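Local coordinates for protein putative 4-hydroxybenzoyl-CoA thioesterase (Geobacillus stearothermophilus, PDB 2OIW) that probably hydrolyses acyl-CoA thioesters, as expected of a hotdog-fold thioesterase, at residues 4-9 / 71-76; 79-84 / 122-127. All coordinates share one frame; numbering follows the deposited sequence.

Contact 1 of 2, residues 4-9 / 71-76; sequences MFTTVI and DVTVYT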
loop_
_atom_site.group_PDB
_atom_site.type_symbol
_atom_site.label_atom_id
_atom_site.label_comp_id
_atom_site.label_asym_id
_atom_site.label_seq_id
_atom_site.Cartn_x
_atom_site.Cartn_y
_atom_site.Cartn_z
HETATM N N MSE A 4 26.500 -8.590 -0.897
HETATM C CA MSE A 4 25.080 -8.241 -1.009
HETATM C C MSE A 4 24.770 -6.841 -1.622
HETATM O O MSE A 4 25.639 -5.963 -1.644
HETATM C CB MSE A 4 24.342 -8.507 0.314
HETATM C CG MSE A 4 24.400 -7.408 1.352
HETATM SE SE MSE A 4 26.173 -7.146 2.072
HETATM C CE MSE A 4 26.263 -8.741 3.220
ATOM N N PHE A 5 23.566 -6.666 -2.168
ATOM C CA PHE A 5 23.110 -5.359 -2.668
ATOM C C PHE A 5 22.617 -4.579 -1.481
ATOM O O PHE A 5 22.087 -5.168 -0.552
ATOM C CB PHE A 5 21.954 -5.491 -3.664
ATOM C CG PHE A 5 22.251 -6.371 -4.848
ATOM C CD1 PHE A 5 23.004 -5.893 -5.923
ATOM C CD2 PHE A 5 21.788 -7.677 -4.888
ATOM C CE1 PHE A 5 23.279 -6.689 -7.014
ATOM C CE2 PHE A 5 22.063 -8.495 -5.985
ATOM C CZ PHE A 5 22.790 -8.002 -7.047
ATOM N N THR A 6 22.811 -3.266 -1.515
ATOM C CA THR A 6 22.476 -2.340 -0.433
ATOM C C THR A 6 21.509 -1.249 -0.936
ATOM O O THR A 6 21.806 -0.561 -1.906
ATOM C CB THR A 6 23.745 -1.637 0.085
ATOM O OG1 THR A 6 24.593 -2.606 0.686
ATOM C CG2 THR A 6 23.388 -0.574 1.134
ATOM N N THR A 7 20.372 -1.082 -0.264
ATOM C CA THR A 7 19.327 -0.191 -0.741
ATOM C C THR A 7 18.878 0.616 0.468
ATOM O O THR A 7 18.270 0.066 1.389
ATOM C CB THR A 7 18.121 -1.008 -1.342
ATOM O OG1 THR A 7 18.602 -1.923 -2.334
ATOM C CG2 THR A 7 17.085 -0.101 -2.002
ATOM N N VAL A 8 19.194 1.902 0.475
ATOM C CA VAL A 8 18.717 2.842 1.512
ATOM C C VAL A 8 17.317 3.349 1.147
ATOM O O VAL A 8 17.076 3.770 0.006
ATOM C CB VAL A 8 19.690 4.073 1.720
ATOM C CG1 VAL A 8 19.237 4.928 2.903
ATOM C CG2 VAL A 8 21.137 3.609 1.952
ATOM N N ILE A 9 16.414 3.326 2.131
ATOM C CA ILE A 9 15.039 3.768 1.957
ATOM C C ILE A 9 14.652 4.729 3.069
ATOM O O ILE A 9 14.995 4.499 4.239
ATOM C CB ILE A 9 14.107 2.554 2.016
ATOM C CG1 ILE A 9 14.275 1.731 0.737
ATOM C CG2 ILE A 9 12.667 2.985 2.235
ATOM C CD1 ILE A 9 13.577 0.390 0.714
ATOM N N ASP A 71 16.202 6.672 8.384
ATOM C CA ASP A 71 16.353 5.808 7.195
ATOM C C ASP A 71 16.556 4.344 7.589
ATOM O O ASP A 71 16.920 4.040 8.717
ATOM C CB ASP A 71 17.499 6.305 6.298
ATOM C CG ASP A 71 17.091 7.531 5.500
ATOM O OD1 ASP A 71 15.875 7.876 5.505
ATOM O OD2 ASP A 71 17.969 8.134 4.859
ATOM N N VAL A 72 16.278 3.446 6.660
ATOM C CA VAL A 72 16.526 2.016 6.859
ATOM C C VAL A 72 17.357 1.558 5.683
ATOM O O VAL A 72 17.354 2.210 4.628
ATOM C CB VAL A 72 15.225 1.188 6.910
ATOM C CG1 VAL A 72 14.311 1.694 8.046
ATOM C CG2 VAL A 72 14.515 1.172 5.553
ATOM N N THR A 73 18.103 0.480 5.892
ATOM C CA THR A 73 18.920 -0.111 4.847
ATOM C C THR A 73 18.557 -1.561 4.674
ATOM O O THR A 73 18.560 -2.335 5.636
ATOM C CB THR A 73 20.428 -0.008 5.158
ATOM O OG1 THR A 73 20.734 1.351 5.471
ATOM C CG2 THR A 73 21.249 -0.437 3.971
ATOM N N VAL A 74 18.266 -1.906 3.423
ATOM C CA VAL A 74 17.974 -3.272 3.015
ATOM C C VAL A 74 19.224 -3.869 2.413
ATOM O O VAL A 74 19.832 -3.284 1.509
ATOM C CB VAL A 74 16.793 -3.300 2.017
ATOM C CG1 VAL A 74 16.312 -4.758 1.759
ATOM C CG2 VAL A 74 15.632 -2.414 2.582
ATOM N N TYR A 75 19.624 -5.014 2.967
ATOM C CA TYR A 75 20.704 -5.837 2.426
ATOM C C TYR A 75 20.095 -7.076 1.818
ATOM O O TYR A 75 19.336 -7.793 2.474
ATOM C CB TYR A 75 21.657 -6.248 3.522
ATOM C CG TYR A 75 22.297 -5.075 4.211
ATOM C CD1 TYR A 75 23.476 -4.505 3.702
ATOM C CD2 TYR A 75 21.750 -4.542 5.369
ATOM C CE1 TYR A 75 24.086 -3.437 4.334
ATOM C CE2 TYR A 75 22.353 -3.448 6.004
ATOM C CZ TYR A 75 23.519 -2.920 5.481
ATOM O OH TYR A 75 24.112 -1.857 6.080
ATOM N N THR A 76 20.468 -7.349 0.577
ATOM C CA THR A 76 19.839 -8.403 -0.197
ATOM C C THR A 76 20.935 -9.210 -0.863
ATOM O O THR A 76 21.767 -8.660 -1.575
ATOM C CB THR A 76 18.863 -7.817 -1.241
ATOM O OG1 THR A 76 17.934 -6.923 -0.585
ATOM C CG2 THR A 76 18.092 -8.958 -1.928
HETATM O O HOH W 1 19.120 -4.277 -1.146
#

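Contact 2 of 2, residues 79-84 / 122-127; sequences ERIGNT and DIRVKL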
loop_
_atom_site.group_PDB
_atom_site.type_symbol
_atom_site.label_atom_id
_atom_site.label_comp_id
_atom_site.label_asym_id
_atom_site.label_seq_id
_atom_site.Cartn_x
_atom_site.Cartn_y
_atom_site.Cartn_z
ATOM N N GLU A 79 21.236 -16.604 -1.250
ATOM C CA GLU A 79 21.614 -17.741 -0.394
ATOM C C GLU A 79 21.790 -19.057 -1.179
ATOM O O GLU A 79 22.614 -19.898 -0.817
ATOM C CB GLU A 79 20.610 -17.955 0.733
ATOM C CG GLU A 79 21.089 -18.988 1.741
ATOM C CD GLU A 79 20.065 -19.338 2.814
ATOM O OE1 GLU A 79 18.861 -19.453 2.492
ATOM O OE2 GLU A 79 20.488 -19.538 3.984
ATOM N N ARG A 80 21.003 -19.246 -2.231
ATOM C CA ARG A 80 21.164 -20.409 -3.091
ATOM C C ARG A 80 20.793 -20.036 -4.515
ATOM O O ARG A 80 19.789 -19.387 -4.752
ATOM C CB ARG A 80 20.297 -21.567 -2.583
ATOM C CG ARG A 80 20.576 -22.907 -3.244
ATOM C CD ARG A 80 19.429 -23.834 -2.919
ATOM N NE ARG A 80 19.861 -25.225 -2.923
ATOM C CZ ARG A 80 19.825 -26.006 -3.994
ATOM N NH1 ARG A 80 19.367 -25.528 -5.144
ATOM N NH2 ARG A 80 20.237 -27.259 -3.911
ATOM N N ILE A 81 21.631 -20.436 -5.467
ATOM C CA ILE A 81 21.265 -20.371 -6.885
ATOM C C ILE A 81 20.840 -21.772 -7.291
ATOM O O ILE A 81 21.657 -22.676 -7.314
ATOM C CB ILE A 81 22.442 -19.895 -7.782
ATOM C CG1 ILE A 81 23.043 -18.589 -7.228
ATOM C CG2 ILE A 81 21.962 -19.709 -9.235
ATOM C CD1 ILE A 81 24.396 -18.137 -7.839
ATOM N N GLY A 82 19.550 -21.964 -7.554
ATOM C CA GLY A 82 19.064 -23.285 -7.922
ATOM C C GLY A 82 19.123 -23.467 -9.432
ATOM O O GLY A 82 19.846 -22.768 -10.122
ATOM N N ASN A 83 18.339 -24.397 -9.961
ATOM C CA ASN A 83 18.302 -24.600 -11.400
ATOM C C ASN A 83 17.467 -23.531 -12.083
ATOM O O ASN A 83 17.970 -22.811 -12.926
ATOM C CB ASN A 83 17.796 -26.013 -11.743
ATOM C CG ASN A 83 17.950 -26.344 -13.208
ATOM O OD1 ASN A 83 18.945 -25.993 -13.840
ATOM N ND2 ASN A 83 16.964 -27.040 -13.758
ATOM N N THR A 84 16.191 -23.432 -11.700
ATOM C CA THR A 84 15.262 -22.468 -12.282
ATOM C C THR A 84 14.838 -21.454 -11.222
ATOM O O THR A 84 14.006 -20.574 -11.494
ATOM C CB THR A 84 13.973 -23.159 -12.778
ATOM O OG1 THR A 84 13.241 -23.640 -11.645
ATOM C CG2 THR A 84 14.289 -24.309 -13.712
ATOM N N ASP A 122 25.087 -16.671 -18.162
ATOM C CA ASP A 122 25.579 -15.305 -17.985
ATOM C C ASP A 122 25.049 -14.721 -16.652
ATOM O O ASP A 122 25.807 -14.111 -15.879
ATOM C CB ASP A 122 25.336 -14.405 -19.240
ATOM C CG ASP A 122 23.860 -13.932 -19.398
ATOM O OD1 ASP A 122 23.114 -14.547 -20.193
ATOM O OD2 ASP A 122 23.443 -12.927 -18.761
ATOM N N ILE A 123 23.771 -14.979 -16.356
ATOM C CA ILE A 123 23.146 -14.533 -15.110
ATOM C C ILE A 123 23.760 -15.213 -13.880
ATOM O O ILE A 123 23.981 -14.562 -12.858
ATOM C CB ILE A 123 21.614 -14.826 -15.101
ATOM C CG1 ILE A 123 20.945 -14.320 -16.374
ATOM C CG2 ILE A 123 20.962 -14.268 -13.848
ATOM C CD1 ILE A 123 20.331 -13.006 -16.240
ATOM N N ARG A 124 24.000 -16.526 -13.980
ATOM C CA ARG A 124 24.566 -17.313 -12.867
ATOM C C ARG A 124 25.886 -16.722 -12.399
ATOM O O ARG A 124 26.116 -16.544 -11.207
ATOM C CB ARG A 124 24.794 -18.764 -13.290
ATOM C CG ARG A 124 23.540 -19.583 -13.414
ATOM C CD ARG A 124 23.839 -21.058 -13.728
ATOM N NE ARG A 124 22.595 -21.702 -14.123
ATOM C CZ ARG A 124 21.686 -22.171 -13.273
ATOM N NH1 ARG A 124 21.893 -22.120 -11.946
ATOM N NH2 ARG A 124 20.568 -22.700 -13.753
ATOM N N VAL A 125 26.752 -16.429 -13.368
ATOM C CA VAL A 125 28.023 -15.763 -13.099
ATOM C C VAL A 125 27.813 -14.463 -12.321
ATOM O O VAL A 125 28.478 -14.225 -11.301
ATOM C CB VAL A 125 28.778 -15.450 -14.395
ATOM C CG1 VAL A 125 30.206 -14.987 -14.076
ATOM C CG2 VAL A 125 28.784 -16.663 -15.305
ATOM N N LYS A 126 26.890 -13.634 -12.805
ATOM C CA LYS A 126 26.557 -12.361 -12.139
ATOM C C LYS A 126 26.033 -12.551 -10.707
ATOM O O LYS A 126 26.447 -11.844 -9.774
ATOM C CB LYS A 126 25.547 -11.572 -12.984
ATOM C CG LYS A 126 26.052 -11.306 -14.404
ATOM C CD LYS A 126 25.291 -10.211 -15.104
ATOM C CE LYS A 126 26.239 -9.466 -16.034
ATOM N NZ LYS A 126 27.407 -8.871 -15.283
ATOM N N LEU A 127 25.145 -13.531 -10.545
ATOM C CA LEU A 127 24.570 -13.870 -9.245
ATOM C C LEU A 127 25.596 -14.412 -8.249
ATOM O O LEU A 127 25.534 -14.081 -7.069
ATOM C CB LEU A 127 23.434 -14.879 -9.428
ATOM C CG LEU A 127 22.170 -14.441 -10.171
ATOM C CD1 LEU A 127 21.328 -15.656 -10.577
ATOM C CD2 LEU A 127 21.358 -13.453 -9.336
#

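Contact 1 of 2, residues 4-9 / 71-76
Phe5 to Ile9 run antiparallel to Val72 to Thr76, the strand axes 4.6 Å apart at closest and 158° between their directions, with Phe5–Thr76, Thr7–Val74 and Ile9–Val72 as hydrogen-bonded pairs and Thr6–Tyr75 and Val8–Thr73 as non-hydrogen-bonded ones. Each hydrogen-bonded pair is joined by two N-H to O=C bonds, and Val74 N to Thr7 O, at 2.8 Å, is almost straight. On the face carrying Thr7 and Ile9 the packing is aliphatic toward the Ile9 end: Ile9 CB rests against Val72 CG2, while CD1, at the end of an extended chain (chi2 172°), reaches diagonally to Val74 CG2, 3.9 Å away. Between Thr7, Val74 and Thr76 the same face holds a water. It hydrogen-bonds Thr7 OG1 at 2.7 Å and is placed to donate to Thr76 OG1 and, less certainly, to Val74 O, bridging hydroxyls of the two strands. On the other face, the methyls Thr6 CG2 and Thr73 CG2 meet at 3.6 Å, and Thr73 CG2 also sits over one face of the Tyr75 ring, near its rim. Thr6 lies alongside Tyr75, with OG1 3.7 Å from Tyr75 CD1. Selenomethionine Met4 approaches the edge of that ring through CG; bends at chi2 and chi3 put SE 5.3 Å from the centroid of the Tyr75 ring, an oblique Met-aromatic contact. Beyond Val72, Asp71 OD1 is hydrogen-bonded to Thr10 OG1. The Ile9, Val72 and Val74 face packs on helix 27-34 through Trp30, Ala33 and Phe31, as a hotdog sheet wraps its central helix, while Phe5 and Thr76 touch Ile38 of helix 36-42. Strand 72-81 is hydrogen-bonded along its other edge to strand 85-94, so it lies between that strand and strand 5-9.

Contact 2 of 2, residues 79-84 / 122-127
Arg124 and Ile81 carry most of this surface contact, in which helix 121-128, near the C-terminal end of the hotdog domain, lies against the end of strand 72-81 and the turn that follows it. The Arg124 chain, extended from CG to NE, carries its guanidinium across to two successive backbone carbonyls. NH1 donates to Gly82 O at 2.8 Å in a nearly straight bond (168°), close to the guanidinium plane. NH2 reaches Asn83 O on a lone pair and in the carbonyl plane, but this bond is more bent, at 135°. Two grips on neighbouring carbonyls should fix the rotation of the group and help hold the turn against the helix. Replacing Arg124 by an alanine would probably leave the Gly82 and Asn83 carbonyls without these donors and weaken the tie between turn and helix. Ile81 fills the space between strand and helix: its CG2 branch lies 3.6 Å from Arg124 NH1, and Ile119, in the loop before the helix, touches both residues. The other branch of Ile81, extended at chi2 (168°), ends with CD1 3.8 Å from Leu127 CB, about one helical turn beyond Arg124.

Overall arrangement
From the N terminus, strand 5-9 leads into the part of the chain that holds helices 27-34 and 36-42 and strand 53-62, and contact 1 closes this long excursion when strand 72-81 returns beside it. The same strand turns a corner at Glu79, where the first segment of contact 2 begins. There a second loop, made mainly of strands 85-94 and 97-110, ends as helix 121-128 comes back to residues 79-84. The contacts are therefore in series, neither nested nor crossed, with centres about 21 Å apart. Strand 72-81 serves both, joined edge to edge with the N-terminal strand in contact 1 and meeting the C-terminal helix in contact 2.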